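PDB 2W40: glycerol kinase, putative from Plasmodium falciparum, which probably catalyses the ATP-dependent phosphorylation of glycerol to sn-glycerol 3-phosphate, the step that brings glycerol into metabolism. Local coordinates for residues H47-I52 with L99-V104; T87-D92 with G165-W170; N179-V184 with L216-S221. All blocks are in the same frame, centred on the assembly; numbering follows the deposited sequence.

All three contacts lie within the N-terminal FGGY region, outside its six-stranded mixed sheet, and each joins two short strands. Contacts 1 and 2 interlock along the chain, their segments alternating, with centres about 9 Å apart: strand 88-92 leads on to strand 102-103, and Pro49 O accepts a probable hydrogen bond from Trp170 NE1. Contact 3 follows later in sequence, its centre about 11 Å from that of contact 2, and is joined to it through helix 167-176, where Asn168 and Thr169 reach Thr182 and Tyr181. Contacts 1 and 3, about 20 Å apart by centres, do not touch. Contact 2 therefore bridges the other two.

Contact 1 (H47-I52 with L99-V104); sequences HDPIEI and LYNAIV. With EDO (1,2-ethanediol), chain B.
His47 and Ala102 form the hydrogen-bonded pair of a two-stranded antiparallel sheet, 46-47 with 102-103, in the N-terminal FGGY region. Ala102 N donates to His47 O at 2.9 Å, with a bent N-H...O angle of 131°, and His47 N returns a bond to Ala102 O at 3.1 Å. Their CB atoms lie on the same face of the sheet. The side chains of His47 and Val104 cross at about a right angle; Val104 CG2 lies over the imidazole face, but closer than is credible, so the exact spacing is doubtful. Beyond this pair, the Pro49 ring packs its CD against Ala102 N at 3.9 Å and also touches Ile89 of strand 88-92. Farther out, Gln37 OE1 pairs with His47 NE2, which helps hold the rotation of the imidazole, while His35 meets the same ring edge-to-face. Tyr100 OH accepts from O1 of an ethanediol, probably from the crystallisation liquor, at 2.6 Å, and also bonds Glu46 and Arg109. Immediately after the sheet, Asp48 is the N-cap of helix 49-70. Asp48 OD1 takes two backbone N-H groups from the same face of the carboxylate: Ile50 N at 2.9 Å, on the anti side, and Glu51 N at 3.2 Å, from well above the plane.

Contact 2 (T87-D92 with G165-W170); sequences TVIIWD and GNINTW
In a two-stranded antiparallel sheet of the N-terminal FGGY region, strand 88-92 pairs with strand 162-166, which is followed by helix 167-176. Ile89 and Gly165 are its hydrogen-bonded pair: Ile89 N to Gly165 O and Gly165 N to Ile89 O are both 2.9 Å and nearly straight. Gly165 has no side chain, and the Trp91 ring comes close beside it, Trp91 CZ3 3.7 Å from Gly165 N. Setting Trp91 CG between its own backbone N and carbonyl carbon (chi1 60°) brings the indole against the first turn of the helix. There the edge of Trp170 meets the face of Trp91 in a T-shaped stack, the six-membered rings 4.9 Å apart by centroids and their planes at 64°, with Trp170 CE3 over the ring. Thr169 CG2 touches the Trp91 edge. The five-membered ring of Trp170 receives Ile89 CD1 over its face, a CH-pi contact with CD1 3.7 Å from the centroid. The same methyl packs on Ile167 CD1, and Thr87 CG2 touches Ile167 CG1 at 3.8 Å. At the strand-helix junction Thr87 O takes Asn166 ND2 at 3.0 Å from above its carbonyl plane, and also accepts from a water that in turn receives Ile167 N, so a buried carbonyl and the first helical N-H are both satisfied. Asn166 ND2 reaches Ser139 as well. Around this core, strand 102-103 lies along 88-92 through backbone bonds such as Val88 with Ile103, helix 140-149 packs on Val88 and Ile90, and Phe173 of helix 167-176 meets Trp91 edge-to-face.

Contact 3 (N179-V184 with L216-S221); sequences NCYTDV and LPEIKS
Tyr181, Thr182 and Asp183 run parallel to Glu218, Ile219 and Lys220 as a two-stranded sheet of the N-terminal FGGY region, the short strand axes 4.4 Å apart at their closest and inclined at 40°. Successive bonds pass back and forth: Glu218 N to Cys180 O, long at 3.3 Å, then Thr182 N to Glu218 O, Lys220 N to Thr182 O and Val184 N to Lys220 O. On the face of Tyr181 and Lys220, the lysine bends at its second and third torsions (chi2 and chi3 both -94°) and lays its chain over the ring. Lys220 CE stands 3.7 Å from the centroid of the Tyr181 ring, a CH-pi contact, and Lys220 NZ makes a cation-pi contact at 4.5 Å from it. A water joins NZ to Tyr181 OH, while Ser224 OG and Asn225 O bind NZ from outside. Glu218 runs extended alongside Tyr181, Glu218 OE1 at the ring edge, 3.6 Å from Tyr181 CE1. On the face of Thr182 and Ile219, Thr182 CG2 touches both Ile219 CG1 and Pro217 CG; nearby, Val184 CG1 meets Ile219 CG2 at 3.6 Å. Helix 167-176 packs alongside, Thr169 on Thr182 and Pro217, Phe173 on Cys180, and Asn168 pairs with Thr182 OG1. Asp183, N-cap of helix 184-187, directs its carboxylate away from strand 218-220, to Thr185 and Asn186. The lysine ammonium is thus held by an aromatic face, a water and two protein oxygens; the Glu218 carboxylate is not paired with it but may weakly stabilise its charge at longer range.

Contact 1 (H47-I52 with L99-V104)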
loop_
_atom_site.group_PDB
_atom_site.type_symbol
_atom_site.label_atom_id
_atom_site.label_comp_id
_atom_site.label_asym_id
_atom_site.label_seq_id
_atom_site.Cartn_x
_atom_site.Cartn_y
_atom_site.Cartn_z
ATOM N N HIS C 47 -18.085 8.848 -15.761
ATOM C CA HIS C 47 -19.358 8.103 -15.618
ATOM C C HIS C 47 -20.020 8.044 -17.015
ATOM O O HIS C 47 -19.918 8.962 -17.817
ATOM C CB HIS C 47 -20.318 8.819 -14.682
ATOM C CG HIS C 47 -19.878 8.870 -13.231
ATOM N ND1 HIS C 47 -20.264 9.895 -12.382
ATOM C CD2 HIS C 47 -19.115 8.034 -12.478
ATOM C CE1 HIS C 47 -19.723 9.706 -11.189
ATOM N NE2 HIS C 47 -19.026 8.578 -11.212
ATOM N N ASP C 48 -20.835 7.030 -17.254
ATOM C CA ASP C 48 -21.684 6.898 -18.420
ATOM C C ASP C 48 -22.998 7.627 -18.140
ATOM O O ASP C 48 -23.732 7.204 -17.278
ATOM C CB ASP C 48 -21.997 5.394 -18.636
ATOM C CG ASP C 48 -22.873 5.134 -19.819
ATOM O OD1 ASP C 48 -23.535 6.108 -20.279
ATOM O OD2 ASP C 48 -22.915 3.922 -20.269
ATOM N N PRO C 49 -23.270 8.736 -18.816
ATOM C CA PRO C 49 -24.506 9.490 -18.495
ATOM C C PRO C 49 -25.817 8.787 -18.792
ATOM O O PRO C 49 -26.828 9.147 -18.186
ATOM C CB PRO C 49 -24.398 10.784 -19.364
ATOM C CG PRO C 49 -23.173 10.713 -19.972
ATOM C CD PRO C 49 -22.556 9.405 -19.913
ATOM N N ILE C 50 -25.809 7.881 -19.775
ATOM C CA ILE C 50 -26.960 7.137 -20.131
ATOM C C ILE C 50 -27.207 6.053 -19.090
ATOM O O ILE C 50 -28.371 5.828 -18.654
ATOM C CB ILE C 50 -26.845 6.632 -21.592
ATOM C CG1 ILE C 50 -26.827 7.867 -22.512
ATOM C CG2 ILE C 50 -27.967 5.634 -21.895
ATOM C CD1 ILE C 50 -26.468 7.514 -23.908
ATOM N N GLU C 51 -26.142 5.462 -18.560
ATOM C CA GLU C 51 -26.303 4.484 -17.468
ATOM C C GLU C 51 -26.955 5.168 -16.291
ATOM O O GLU C 51 -27.823 4.576 -15.654
ATOM C CB GLU C 51 -24.991 3.868 -17.080
ATOM C CG GLU C 51 -25.022 2.811 -16.003
ATOM C CD GLU C 51 -23.662 2.357 -15.509
ATOM O OE1 GLU C 51 -22.598 2.929 -15.884
ATOM O OE2 GLU C 51 -23.689 1.428 -14.649
ATOM N N ILE C 52 -26.478 6.349 -15.913
ATOM C CA ILE C 52 -27.128 7.045 -14.843
ATOM C C ILE C 52 -28.646 7.241 -15.101
ATOM O O ILE C 52 -29.455 7.066 -14.168
ATOM C CB ILE C 52 -26.396 8.394 -14.584
ATOM C CG1 ILE C 52 -25.008 8.081 -13.973
ATOM C CG2 ILE C 52 -27.281 9.329 -13.627
ATOM C CD1 ILE C 52 -24.132 9.314 -13.847
ATOM N N LEU C 99 -21.894 13.892 -26.037
ATOM C CA LEU C 99 -20.801 13.933 -26.987
ATOM C C LEU C 99 -19.564 13.260 -26.401
ATOM O O LEU C 99 -18.578 13.082 -27.117
ATOM C CB LEU C 99 -20.576 15.385 -27.418
ATOM C CG LEU C 99 -21.734 16.067 -28.150
ATOM C CD1 LEU C 99 -21.374 17.493 -28.254
ATOM C CD2 LEU C 99 -21.887 15.570 -29.542
ATOM N N TYR C 100 -19.576 12.999 -25.083
ATOM C CA TYR C 100 -18.535 12.342 -24.374
ATOM C C TYR C 100 -19.106 11.866 -23.062
ATOM O O TYR C 100 -20.137 12.328 -22.676
ATOM C CB TYR C 100 -17.382 13.323 -24.142
ATOM C CG TYR C 100 -16.091 12.612 -23.662
ATOM C CD1 TYR C 100 -15.248 12.037 -24.572
ATOM C CD2 TYR C 100 -15.706 12.566 -22.298
ATOM C CE1 TYR C 100 -14.086 11.332 -24.124
ATOM C CE2 TYR C 100 -14.576 11.963 -21.869
ATOM C CZ TYR C 100 -13.731 11.342 -22.772
ATOM O OH TYR C 100 -12.568 10.659 -22.428
ATOM N N ASN C 101 -18.424 10.944 -22.380
ATOM C CA ASN C 101 -18.817 10.571 -21.005
ATOM C C ASN C 101 -18.880 11.784 -20.091
ATOM O O ASN C 101 -18.260 12.803 -20.330
ATOM C CB ASN C 101 -17.870 9.563 -20.397
ATOM C CG ASN C 101 -18.137 8.085 -20.804
ATOM O OD1 ASN C 101 -17.202 7.221 -20.697
ATOM N ND2 ASN C 101 -19.268 7.789 -21.314
ATOM N N ALA C 102 -19.549 11.635 -18.953
ATOM C CA ALA C 102 -19.368 12.601 -17.877
ATOM C C ALA C 102 -17.886 12.511 -17.422
ATOM O O ALA C 102 -17.388 11.456 -17.190
ATOM C CB ALA C 102 -20.340 12.331 -16.703
ATOM N N ILE C 103 -17.224 13.674 -17.202
ATOM C CA ILE C 103 -15.961 13.754 -16.543
ATOM C C ILE C 103 -16.214 14.222 -15.106
ATOM O O ILE C 103 -16.803 15.294 -14.869
ATOM C CB ILE C 103 -14.969 14.717 -17.225
ATOM C CG1 ILE C 103 -14.685 14.227 -18.684
ATOM C CG2 ILE C 103 -13.635 14.707 -16.445
ATOM C CD1 ILE C 103 -13.789 15.140 -19.516
ATOM N N VAL C 104 -15.867 13.316 -14.174
ATOM C CA VAL C 104 -16.312 13.425 -12.766
ATOM C C VAL C 104 -15.453 14.452 -12.061
ATOM O O VAL C 104 -14.274 14.750 -12.457
ATOM C CB VAL C 104 -16.316 12.010 -12.093
ATOM C CG1 VAL C 104 -16.832 11.985 -10.686
ATOM C CG2 VAL C 104 -17.205 11.039 -12.906
HETATM C C1 EDO B . -12.193 8.241 -24.470
HETATM O O1 EDO B . -11.306 9.486 -24.435
HETATM C C2 EDO B . -12.907 7.447 -23.298
HETATM O O2 EDO B . -14.243 7.924 -22.760
#

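Contact 2 (T87-D92 with G165-W170)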
loop_
_atom_site.group_PDB
_atom_site.type_symbol
_atom_site.label_atom_id
_atom_site.label_comp_id
_atom_site.label_asym_id
_atom_site.label_seq_id
_atom_site.Cartn_x
_atom_site.Cartn_y
_atom_site.Cartn_z
ATOM N N THR C 87 -18.989 17.533 -11.783
ATOM C CA THR C 87 -19.077 16.539 -12.846
ATOM C C THR C 87 -19.841 17.200 -14.000
ATOM O O THR C 87 -20.863 17.844 -13.807
ATOM C CB THR C 87 -19.835 15.328 -12.334
ATOM O OG1 THR C 87 -19.045 14.738 -11.286
ATOM C CG2 THR C 87 -20.091 14.302 -13.477
ATOM N N VAL C 88 -19.297 17.011 -15.216
ATOM C CA VAL C 88 -19.789 17.776 -16.389
ATOM C C VAL C 88 -20.006 16.814 -17.580
ATOM O O VAL C 88 -19.206 15.885 -17.834
ATOM C CB VAL C 88 -18.921 19.031 -16.726
ATOM C CG1 VAL C 88 -17.536 18.579 -17.146
ATOM C CG2 VAL C 88 -19.596 19.917 -17.772
ATOM N N ILE C 89 -21.092 17.116 -18.275
ATOM C CA ILE C 89 -21.475 16.397 -19.546
ATOM C C ILE C 89 -21.762 17.532 -20.567
ATOM O O ILE C 89 -22.377 18.548 -20.267
ATOM C CB ILE C 89 -22.698 15.476 -19.399
ATOM C CG1 ILE C 89 -22.515 14.451 -18.269
ATOM C CG2 ILE C 89 -23.034 14.705 -20.717
ATOM C CD1 ILE C 89 -23.911 14.175 -17.699
ATOM N N ILE C 90 -21.315 17.285 -21.790
ATOM C CA ILE C 90 -21.636 18.147 -22.946
ATOM C C ILE C 90 -22.435 17.210 -23.909
ATOM O O ILE C 90 -21.993 16.077 -24.280
ATOM C CB ILE C 90 -20.408 18.783 -23.641
ATOM C CG1 ILE C 90 -19.576 19.545 -22.594
ATOM C CG2 ILE C 90 -20.801 19.709 -24.819
ATOM C CD1 ILE C 90 -18.293 20.234 -23.109
ATOM N N TRP C 91 -23.628 17.676 -24.261
ATOM C CA TRP C 91 -24.493 16.875 -25.107
ATOM C C TRP C 91 -25.110 17.688 -26.251
ATOM O O TRP C 91 -25.053 18.881 -26.272
ATOM C CB TRP C 91 -25.628 16.201 -24.337
ATOM C CG TRP C 91 -26.619 17.057 -23.588
ATOM C CD1 TRP C 91 -27.852 17.457 -24.016
ATOM C CD2 TRP C 91 -26.521 17.537 -22.202
ATOM N NE1 TRP C 91 -28.493 18.182 -23.065
ATOM C CE2 TRP C 91 -27.731 18.235 -21.919
ATOM C CE3 TRP C 91 -25.530 17.486 -21.228
ATOM C CZ2 TRP C 91 -27.982 18.798 -20.658
ATOM C CZ3 TRP C 91 -25.786 18.050 -19.960
ATOM C CH2 TRP C 91 -26.994 18.689 -19.684
ATOM N N ASP C 92 -25.648 16.967 -27.236
ATOM C CA ASP C 92 -26.347 17.550 -28.359
ATOM C C ASP C 92 -27.741 18.047 -27.886
ATOM O O ASP C 92 -28.519 17.258 -27.340
ATOM C CB ASP C 92 -26.560 16.532 -29.488
ATOM C CG ASP C 92 -27.344 17.129 -30.638
ATOM O OD1 ASP C 92 -26.913 18.127 -31.193
ATOM O OD2 ASP C 92 -28.340 16.521 -31.018
ATOM N N GLY C 165 -23.611 20.950 -19.233
ATOM C CA GLY C 165 -24.345 20.831 -17.978
ATOM C C GLY C 165 -23.726 19.984 -16.897
ATOM O O GLY C 165 -23.069 18.971 -17.163
ATOM N N ASN C 166 -23.975 20.407 -15.662
ATOM C CA ASN C 166 -23.736 19.538 -14.570
ATOM C C ASN C 166 -24.813 18.423 -14.462
ATOM O O ASN C 166 -25.741 18.406 -15.212
ATOM C CB ASN C 166 -23.593 20.299 -13.291
ATOM C CG ASN C 166 -22.356 21.266 -13.213
ATOM O OD1 ASN C 166 -22.540 22.428 -12.779
ATOM N ND2 ASN C 166 -21.139 20.831 -13.609
ATOM N N ILE C 167 -24.717 17.536 -13.484
ATOM C CA ILE C 167 -25.589 16.374 -13.444
ATOM C C ILE C 167 -27.068 16.795 -13.226
ATOM O O ILE C 167 -27.972 16.231 -13.759
ATOM C CB ILE C 167 -25.124 15.391 -12.363
ATOM C CG1 ILE C 167 -23.816 14.700 -12.783
ATOM C CG2 ILE C 167 -26.247 14.369 -11.939
ATOM C CD1 ILE C 167 -24.040 13.608 -13.825
ATOM N N ASN C 168 -27.259 17.867 -12.442
ATOM C CA ASN C 168 -28.598 18.372 -12.260
ATOM C C ASN C 168 -29.269 18.788 -13.534
ATOM O O ASN C 168 -30.415 18.416 -13.801
ATOM C CB ASN C 168 -28.659 19.547 -11.314
ATOM C CG ASN C 168 -27.811 20.712 -11.730
ATOM O OD1 ASN C 168 -26.626 20.521 -12.090
ATOM N ND2 ASN C 168 -28.340 21.928 -11.574
ATOM N N THR C 169 -28.506 19.543 -14.371
ATOM C CA THR C 169 -28.951 19.963 -15.690
ATOM C C THR C 169 -29.291 18.770 -16.596
ATOM O O THR C 169 -30.320 18.768 -17.338
ATOM C CB THR C 169 -27.923 20.897 -16.315
ATOM O OG1 THR C 169 -27.664 21.955 -15.409
ATOM C CG2 THR C 169 -28.462 21.483 -17.683
ATOM N N TRP C 170 -28.437 17.742 -16.534
ATOM C CA TRP C 170 -28.603 16.532 -17.315
ATOM C C TRP C 170 -29.972 15.827 -16.900
ATOM O O TRP C 170 -30.779 15.418 -17.759
ATOM C CB TRP C 170 -27.393 15.645 -17.112
ATOM C CG TRP C 170 -27.416 14.299 -17.757
ATOM C CD1 TRP C 170 -27.367 13.084 -17.110
ATOM C CD2 TRP C 170 -27.536 13.993 -19.171
ATOM N NE1 TRP C 170 -27.404 12.041 -18.038
ATOM C CE2 TRP C 170 -27.542 12.558 -19.296
ATOM C CE3 TRP C 170 -27.670 14.790 -20.317
ATOM C CZ2 TRP C 170 -27.600 11.904 -20.536
ATOM C CZ3 TRP C 170 -27.736 14.163 -21.542
ATOM C CH2 TRP C 170 -27.699 12.722 -21.663
HETATM O O HOH W 1 -22.526 17.770 -11.607
#

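Contact 3 (N179-V184 with L216-S221)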
loop_
_atom_site.group_PDB
_atom_site.type_symbol
_atom_site.label_atom_id
_atom_site.label_comp_id
_atom_site.label_asym_id
_atom_site.label_seq_id
_atom_site.Cartn_x
_atom_site.Cartn_y
_atom_site.Cartn_z
ATOM N N ASN C 179 -35.772 20.881 -21.064
ATOM C CA ASN C 179 -35.493 22.110 -20.310
ATOM C C ASN C 179 -34.009 22.155 -19.935
ATOM O O ASN C 179 -33.434 21.150 -19.587
ATOM C CB ASN C 179 -36.318 22.228 -19.021
ATOM C CG ASN C 179 -37.818 22.316 -19.266
ATOM O OD1 ASN C 179 -38.278 22.467 -20.384
ATOM N ND2 ASN C 179 -38.571 22.323 -18.152
ATOM N N CYS C 180 -33.422 23.345 -19.966
ATOM C CA CYS C 180 -32.019 23.551 -19.693
ATOM C C CYS C 180 -31.908 24.576 -18.553
ATOM O O CYS C 180 -31.965 25.847 -18.736
ATOM C CB CYS C 180 -31.322 24.117 -20.947
ATOM S SG CYS C 180 -31.146 22.922 -22.319
ATOM N N TYR C 181 -31.713 23.994 -17.367
ATOM C CA TYR C 181 -31.628 24.754 -16.166
ATOM C C TYR C 181 -30.517 24.259 -15.287
ATOM O O TYR C 181 -30.184 23.106 -15.263
ATOM C CB TYR C 181 -32.925 24.642 -15.319
ATOM C CG TYR C 181 -34.145 25.251 -15.916
ATOM C CD1 TYR C 181 -34.171 26.551 -16.270
ATOM C CD2 TYR C 181 -35.326 24.548 -15.958
ATOM C CE1 TYR C 181 -35.316 27.157 -16.746
ATOM C CE2 TYR C 181 -36.493 25.134 -16.439
ATOM C CZ TYR C 181 -36.475 26.449 -16.835
ATOM O OH TYR C 181 -37.620 27.064 -17.269
ATOM N N THR C 182 -30.037 25.181 -14.481
ATOM C CA THR C 182 -29.231 24.861 -13.322
ATOM C C THR C 182 -29.720 25.729 -12.157
ATOM O O THR C 182 -30.690 26.453 -12.271
ATOM C CB THR C 182 -27.679 25.054 -13.544
ATOM O OG1 THR C 182 -26.956 24.381 -12.491
ATOM C CG2 THR C 182 -27.283 26.526 -13.726
ATOM N N ASP C 183 -29.071 25.525 -11.047
ATOM C CA ASP C 183 -29.335 26.321 -9.834
ATOM C C ASP C 183 -28.076 27.004 -9.374
ATOM O O ASP C 183 -26.944 26.651 -9.774
ATOM C CB ASP C 183 -29.931 25.478 -8.736
ATOM C CG ASP C 183 -28.904 24.596 -8.111
ATOM O OD1 ASP C 183 -28.701 23.467 -8.615
ATOM O OD2 ASP C 183 -28.211 25.044 -7.171
ATOM N N VAL C 184 -28.245 28.072 -8.603
ATOM C CA VAL C 184 -27.099 28.882 -8.185
ATOM C C VAL C 184 -25.977 28.118 -7.448
ATOM O O VAL C 184 -24.787 28.451 -7.568
ATOM C CB VAL C 184 -27.549 30.023 -7.239
ATOM C CG1 VAL C 184 -28.361 31.125 -7.911
ATOM C CG2 VAL C 184 -28.296 29.478 -6.044
ATOM N N LEU C 216 -24.975 27.451 -22.174
ATOM C CA LEU C 216 -25.108 27.386 -20.725
ATOM C C LEU C 216 -26.572 27.508 -20.321
ATOM O O LEU C 216 -27.301 28.343 -20.841
ATOM C CB LEU C 216 -24.210 28.391 -20.060
ATOM C CG LEU C 216 -22.705 28.238 -20.321
ATOM C CD1 LEU C 216 -22.007 29.591 -19.948
ATOM C CD2 LEU C 216 -22.142 27.120 -19.533
ATOM N N PRO C 217 -26.979 26.690 -19.361
ATOM C CA PRO C 217 -28.366 26.738 -18.896
ATOM C C PRO C 217 -28.661 27.927 -18.023
ATOM O O PRO C 217 -27.776 28.435 -17.357
ATOM C CB PRO C 217 -28.480 25.400 -18.105
ATOM C CG PRO C 217 -27.080 25.221 -17.489
ATOM C CD PRO C 217 -26.171 25.676 -18.670
ATOM N N GLU C 218 -29.938 28.287 -17.961
ATOM C CA GLU C 218 -30.375 29.394 -17.128
ATOM C C GLU C 218 -30.155 29.067 -15.643
ATOM O O GLU C 218 -30.579 27.981 -15.237
ATOM C CB GLU C 218 -31.866 29.688 -17.324
ATOM C CG GLU C 218 -32.354 30.878 -16.496
ATOM C CD GLU C 218 -33.870 31.089 -16.633
ATOM O OE1 GLU C 218 -34.467 30.579 -17.633
ATOM O OE2 GLU C 218 -34.435 31.793 -15.759
ATOM N N ILE C 219 -29.629 30.011 -14.898
ATOM C CA ILE C 219 -29.350 29.844 -13.440
ATOM C C ILE C 219 -30.628 30.234 -12.631
ATOM O O ILE C 219 -31.143 31.356 -12.766
ATOM C CB ILE C 219 -28.147 30.691 -12.955
ATOM C CG1 ILE C 219 -26.873 30.310 -13.757
ATOM C CG2 ILE C 219 -27.880 30.540 -11.422
ATOM C CD1 ILE C 219 -25.738 31.239 -13.510
ATOM N N LYS C 220 -31.149 29.248 -11.916
ATOM C CA LYS C 220 -32.385 29.388 -11.161
ATOM C C LYS C 220 -32.103 29.430 -9.672
ATOM O O LYS C 220 -31.081 29.007 -9.209
ATOM C CB LYS C 220 -33.301 28.190 -11.407
ATOM C CG LYS C 220 -33.706 27.994 -12.903
ATOM C CD LYS C 220 -34.921 28.600 -13.261
ATOM C CE LYS C 220 -36.075 27.636 -13.161
ATOM N NZ LYS C 220 -37.320 28.477 -13.329
ATOM N N SER C 221 -33.082 29.887 -8.919
ATOM C CA SER C 221 -33.017 29.756 -7.445
ATOM C C SER C 221 -33.302 28.275 -7.090
ATOM O O SER C 221 -33.683 27.434 -7.945
ATOM C CB SER C 221 -34.030 30.729 -6.759
ATOM O OG SER C 221 -35.354 30.298 -7.061
HETATM O O HOH W 2 -31.843 27.810 -20.356
HETATM O O HOH W 3 -38.005 29.464 -16.031
#